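Local coordinates for neurotoxin (Clostridium botulinum, PDB 1ZB7), which cleaves the synaptobrevins VAMP1, VAMP2 and VAMP3 as the zinc endopeptidase light chain of botulinum neurotoxin type G, at residues Pro117-Ala122 / Asp127-Asn132; Glu185-Arg190 / Gln297-Arg302. One frame throughout, in Å; residues are numbered along the deposited sequence.

Interaction 1: residues Pro117-Ala122 / Asp127-Asn132; sequences PYLGNA and DKFAAN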
# COMPACT_ATOMS: atom_id res chain seq x y z
N PRO A 117 -8.85 30.07 -11.00
CA PRO A 117 -9.77 29.22 -11.75
C PRO A 117 -10.29 29.91 -13.03
O PRO A 117 -10.39 31.15 -13.10
CB PRO A 117 -10.92 28.93 -10.76
CG PRO A 117 -10.52 29.63 -9.48
CD PRO A 117 -9.23 30.26 -9.59
N TYR A 118 -10.50 29.10 -14.06
CA TYR A 118 -11.16 29.52 -15.25
C TYR A 118 -12.56 30.02 -14.91
O TYR A 118 -13.28 29.45 -14.08
CB TYR A 118 -11.15 28.38 -16.26
CG TYR A 118 -11.62 28.78 -17.67
CD1 TYR A 118 -10.70 29.25 -18.60
CD2 TYR A 118 -12.97 28.71 -18.03
CE1 TYR A 118 -11.12 29.64 -19.92
CE2 TYR A 118 -13.39 29.11 -19.36
CZ TYR A 118 -12.45 29.58 -20.27
OH TYR A 118 -12.78 30.02 -21.53
N LEU A 119 -12.95 31.13 -15.55
CA LEU A 119 -14.34 31.66 -15.50
C LEU A 119 -15.37 30.80 -16.26
O LEU A 119 -15.89 31.18 -17.28
CB LEU A 119 -14.36 33.11 -15.96
CG LEU A 119 -13.34 34.04 -15.34
CD1 LEU A 119 -13.55 35.41 -15.79
CD2 LEU A 119 -13.34 34.02 -13.76
N GLY A 120 -15.65 29.62 -15.74
CA GLY A 120 -16.62 28.73 -16.34
C GLY A 120 -16.39 27.30 -15.93
O GLY A 120 -15.55 27.00 -15.13
N ASN A 121 -17.13 26.38 -16.54
CA ASN A 121 -17.05 24.93 -16.29
C ASN A 121 -17.74 24.28 -17.46
O ASN A 121 -18.18 24.97 -18.32
CB ASN A 121 -17.67 24.50 -14.96
CG ASN A 121 -19.08 25.03 -14.75
OD1 ASN A 121 -19.96 24.82 -15.55
ND2 ASN A 121 -19.30 25.65 -13.60
N ALA A 122 -17.80 22.95 -17.47
CA ALA A 122 -18.39 22.17 -18.56
C ALA A 122 -19.74 22.64 -18.98
O ALA A 122 -20.10 22.47 -20.10
CB ALA A 122 -18.50 20.65 -18.14
N ASP A 127 -18.10 29.98 -25.64
CA ASP A 127 -17.87 31.30 -26.11
C ASP A 127 -18.04 32.44 -25.06
O ASP A 127 -17.87 33.62 -25.41
CB ASP A 127 -18.63 31.54 -27.38
CG ASP A 127 -20.14 31.81 -27.18
OD1 ASP A 127 -20.74 31.40 -26.18
OD2 ASP A 127 -20.75 32.38 -28.15
N LYS A 128 -18.32 32.05 -23.82
CA LYS A 128 -18.37 33.00 -22.70
C LYS A 128 -17.49 32.70 -21.45
O LYS A 128 -17.01 31.60 -21.27
CB LYS A 128 -19.81 33.24 -22.22
CG LYS A 128 -20.53 34.20 -23.04
CD LYS A 128 -21.99 34.30 -22.68
CE LYS A 128 -22.79 35.12 -23.69
NZ LYS A 128 -23.06 36.51 -23.11
N PHE A 129 -17.13 33.79 -20.76
CA PHE A 129 -16.70 33.79 -19.48
C PHE A 129 -17.96 33.94 -18.56
O PHE A 129 -18.88 34.75 -18.86
CB PHE A 129 -15.69 34.87 -19.16
CG PHE A 129 -14.26 34.66 -19.76
CD1 PHE A 129 -13.67 33.41 -19.81
CD2 PHE A 129 -13.51 35.76 -20.16
CE1 PHE A 129 -12.33 33.26 -20.25
CE2 PHE A 129 -12.20 35.60 -20.58
CZ PHE A 129 -11.62 34.41 -20.70
N ALA A 130 -17.97 33.17 -17.48
CA ALA A 130 -19.03 33.16 -16.49
C ALA A 130 -18.33 33.15 -15.09
O ALA A 130 -17.79 32.16 -14.71
CB ALA A 130 -19.94 31.89 -16.68
N ALA A 131 -18.27 34.28 -14.41
CA ALA A 131 -17.72 34.40 -13.07
C ALA A 131 -18.70 33.97 -12.00
O ALA A 131 -18.32 33.63 -10.90
CB ALA A 131 -17.29 35.82 -12.83
N ASN A 132 -19.97 33.97 -12.33
CA ASN A 132 -21.00 33.80 -11.36
C ASN A 132 -21.34 32.34 -11.19
O ASN A 132 -22.52 31.98 -11.25
CB ASN A 132 -22.25 34.51 -11.83
CG ASN A 132 -22.73 33.96 -13.19
OD1 ASN A 132 -22.37 34.49 -14.33
ND2 ASN A 132 -23.53 32.87 -13.11
O HOH W 1 -15.28 29.58 -22.08
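The carbonyl of Leu119, at the centre of an inverse gamma turn, accepts the one direct hydrogen bond between the two segments: Ala130 N lies 2.9 Å from Leu119 O, with a nearly straight N-H...O angle of 170°, although the donor stands well above the carbonyl plane. The same oxygen takes a CA-H...O contact from Phe129 CA at 3.5 Å, so two consecutive residues of 127-132 converge on it. Gly120 follows in a backbone conformation in which a beta carbon would jam against the preceding carbonyl oxygen.

Beside this backbone bond, Phe129 fills the angle between Tyr118 and Leu119. Its ring turns an edge toward the face of Tyr118 in an offset edge-to-face pair, centroids 5.5 Å apart and planes at 68°; the leading atom, Phe129 CE1, comes within 3.7 Å of Tyr118 CZ. With CG anti to the backbone N (chi1 -170°), Tyr118 carries its phenol end to this meeting point. Leu119 packs against the root of the same phenylalanine: Leu119 CB is 3.9 Å from Phe129 CB, and its CD1 branch lies against Phe129 CB and CG, while CD2 reaches more loosely to the methyl of Ala131. A water adds a second polar link, receiving a hydrogen bond from Tyr118 OH at 2.6 Å and donating one to Lys128 O at 2.8 Å. The water, lying in the plane of the tyrosine ring, thus tethers the phenol that the phenylalanine packs against.

The contact folds the loop after helix 103-114 back onto the short, weakly bonded strand 128-129, which pairs in parallel with strand 308-309. Helix 316-327 packs on Leu119 and Phe129, and Leu303 of helix 282-303 touches the side chains of both Tyr118 and Phe129.

Interaction 2: residues Glu185-Arg190 / Gln297-Arg302; sequences EGFGAR and QDIANR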
# COMPACT_ATOMS: atom_id res chain seq x y z
N GLU A 185 -10.78 18.79 -15.07
CA GLU A 185 -10.99 19.07 -16.49
C GLU A 185 -10.36 20.38 -16.97
O GLU A 185 -10.86 20.99 -17.94
CB GLU A 185 -12.47 19.11 -16.82
CG GLU A 185 -13.27 17.97 -16.35
CD GLU A 185 -14.74 18.31 -16.39
OE1 GLU A 185 -15.10 19.51 -16.38
OE2 GLU A 185 -15.56 17.37 -16.42
N GLY A 186 -9.30 20.83 -16.30
CA GLY A 186 -8.51 22.01 -16.76
C GLY A 186 -9.07 23.35 -16.28
O GLY A 186 -8.34 24.29 -16.10
N PHE A 187 -10.38 23.44 -16.08
CA PHE A 187 -10.98 24.70 -15.58
C PHE A 187 -10.39 25.09 -14.23
O PHE A 187 -10.07 26.24 -13.99
CB PHE A 187 -12.50 24.54 -15.41
CG PHE A 187 -13.21 24.20 -16.65
CD1 PHE A 187 -13.53 25.20 -17.56
CD2 PHE A 187 -13.62 22.89 -16.91
CE1 PHE A 187 -14.21 24.89 -18.69
CE2 PHE A 187 -14.30 22.61 -18.06
CZ PHE A 187 -14.57 23.63 -18.96
N GLY A 188 -10.21 24.08 -13.36
CA GLY A 188 -9.82 24.27 -11.98
C GLY A 188 -11.02 24.80 -11.22
O GLY A 188 -12.10 25.00 -11.82
N ALA A 189 -10.81 25.14 -9.97
CA ALA A 189 -11.93 25.46 -9.08
C ALA A 189 -11.34 26.05 -7.87
O ALA A 189 -10.20 25.73 -7.52
CB ALA A 189 -12.67 24.20 -8.67
N ARG A 190 -12.04 27.02 -7.30
CA ARG A 190 -11.64 27.58 -6.04
C ARG A 190 -11.59 26.39 -5.05
O ARG A 190 -12.43 25.48 -5.07
CB ARG A 190 -12.62 28.64 -5.56
CG ARG A 190 -13.98 28.10 -5.23
CD ARG A 190 -14.96 29.14 -5.01
NE ARG A 190 -16.22 28.64 -4.48
CZ ARG A 190 -16.37 28.27 -3.23
NH1 ARG A 190 -15.32 28.35 -2.40
NH2 ARG A 190 -17.55 27.77 -2.81
N GLN A 297 -5.41 21.86 -23.58
CA GLN A 297 -5.88 22.13 -24.93
C GLN A 297 -7.37 22.57 -24.93
O GLN A 297 -7.74 23.51 -25.61
CB GLN A 297 -5.65 20.96 -25.89
CG GLN A 297 -4.13 20.60 -25.99
CD GLN A 297 -3.83 19.23 -26.69
OE1 GLN A 297 -4.64 18.27 -26.59
NE2 GLN A 297 -2.68 19.16 -27.39
N ASP A 298 -8.21 21.92 -24.13
CA ASP A 298 -9.59 22.35 -24.01
C ASP A 298 -9.73 23.80 -23.56
O ASP A 298 -10.62 24.53 -24.06
CB ASP A 298 -10.40 21.41 -23.10
CG ASP A 298 -10.52 19.95 -23.67
OD1 ASP A 298 -10.38 19.65 -24.87
OD2 ASP A 298 -10.77 19.07 -22.86
N ILE A 299 -8.88 24.21 -22.63
CA ILE A 299 -8.88 25.59 -22.13
C ILE A 299 -8.41 26.54 -23.22
O ILE A 299 -9.05 27.57 -23.46
CB ILE A 299 -8.09 25.77 -20.82
CG1 ILE A 299 -8.77 24.94 -19.71
CG2 ILE A 299 -7.92 27.26 -20.46
CD1 ILE A 299 -10.28 25.18 -19.53
N ALA A 300 -7.32 26.17 -23.89
CA ALA A 300 -6.85 26.97 -25.04
C ALA A 300 -7.94 27.07 -26.13
O ALA A 300 -8.21 28.19 -26.57
CB ALA A 300 -5.47 26.44 -25.62
N ASN A 301 -8.56 25.96 -26.56
CA ASN A 301 -9.69 26.01 -27.48
C ASN A 301 -10.84 26.99 -27.03
O ASN A 301 -11.32 27.78 -27.82
CB ASN A 301 -10.35 24.63 -27.70
CG ASN A 301 -9.42 23.54 -28.38
OD1 ASN A 301 -8.49 23.85 -29.10
ND2 ASN A 301 -9.71 22.23 -28.12
N ARG A 302 -11.25 26.94 -25.76
CA ARG A 302 -12.21 27.88 -25.18
C ARG A 302 -11.78 29.35 -25.31
O ARG A 302 -12.60 30.19 -25.76
CB ARG A 302 -12.61 27.54 -23.68
CG ARG A 302 -13.66 26.48 -23.73
CD ARG A 302 -14.02 25.67 -22.46
NE ARG A 302 -15.11 26.35 -21.82
CZ ARG A 302 -16.35 25.93 -21.57
NH1 ARG A 302 -16.82 24.72 -21.85
NH2 ARG A 302 -17.10 26.80 -20.92
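Gly186 O is hydrogen-bonded to Tyr327 OH and also lies against Ile299 CG1, at 3.7 Å. No hydrogen bond joins the two segments directly, and their contact is carried by Phe187, Ile299 and Arg302. Gly186 has a positive phi, and a beta carbon there would press on Ile299 CG1, so the backbone itself can lie against the isoleucine.

Ile299 then extends its CD1 methyl over one face of the Phe187 ring, a CH-pi contact 4.2 Å from the centroid and 27° off the ring normal. Arg302 meets the same ring at its edge. Its NE lies near the ring plane, 3.6 Å from Phe187 CE1, and the two flat groups are almost perpendicular at 85°, so the phenylalanine presents its CE1 rim to a guanidinium face; this is neither a stack nor a cation-pi contact. A bend at chi3 (93°) turns the guanidinium across the end of the ring, while Arg302 NH2 is hydrogen-bonded to Thr124 O, which helps hold it there.

This is a buried loop-on-helix packing contact within the light-chain zinc protease domain: helix 282-303 uses residues about one turn apart, Ile299 and Arg302, to clasp the loop between strands 171-173 and 191-194, and this loop is also tied by backbone hydrogen bonding to Gly241, just beyond helix 224-239.

In the fold
The two contacts are both buried, lie well away from the centre of the chain with their own centres about 9 Å apart, and touch directly. Tyr118 N probably donates a hydrogen bond to Phe187 O at 2.9 Å, joining the loop of interaction 1 to that of interaction 2. Helix 282-303 serves both, since Tyr118 packs on Ile299 and Arg302. Their chemistry differs: interaction 1 links segments close in sequence through a backbone hydrogen bond, a water bridge and an aromatic pair, whereas interaction 2 brings a loop against a helix over 100 residues later by side-chain packing, without a direct hydrogen bond.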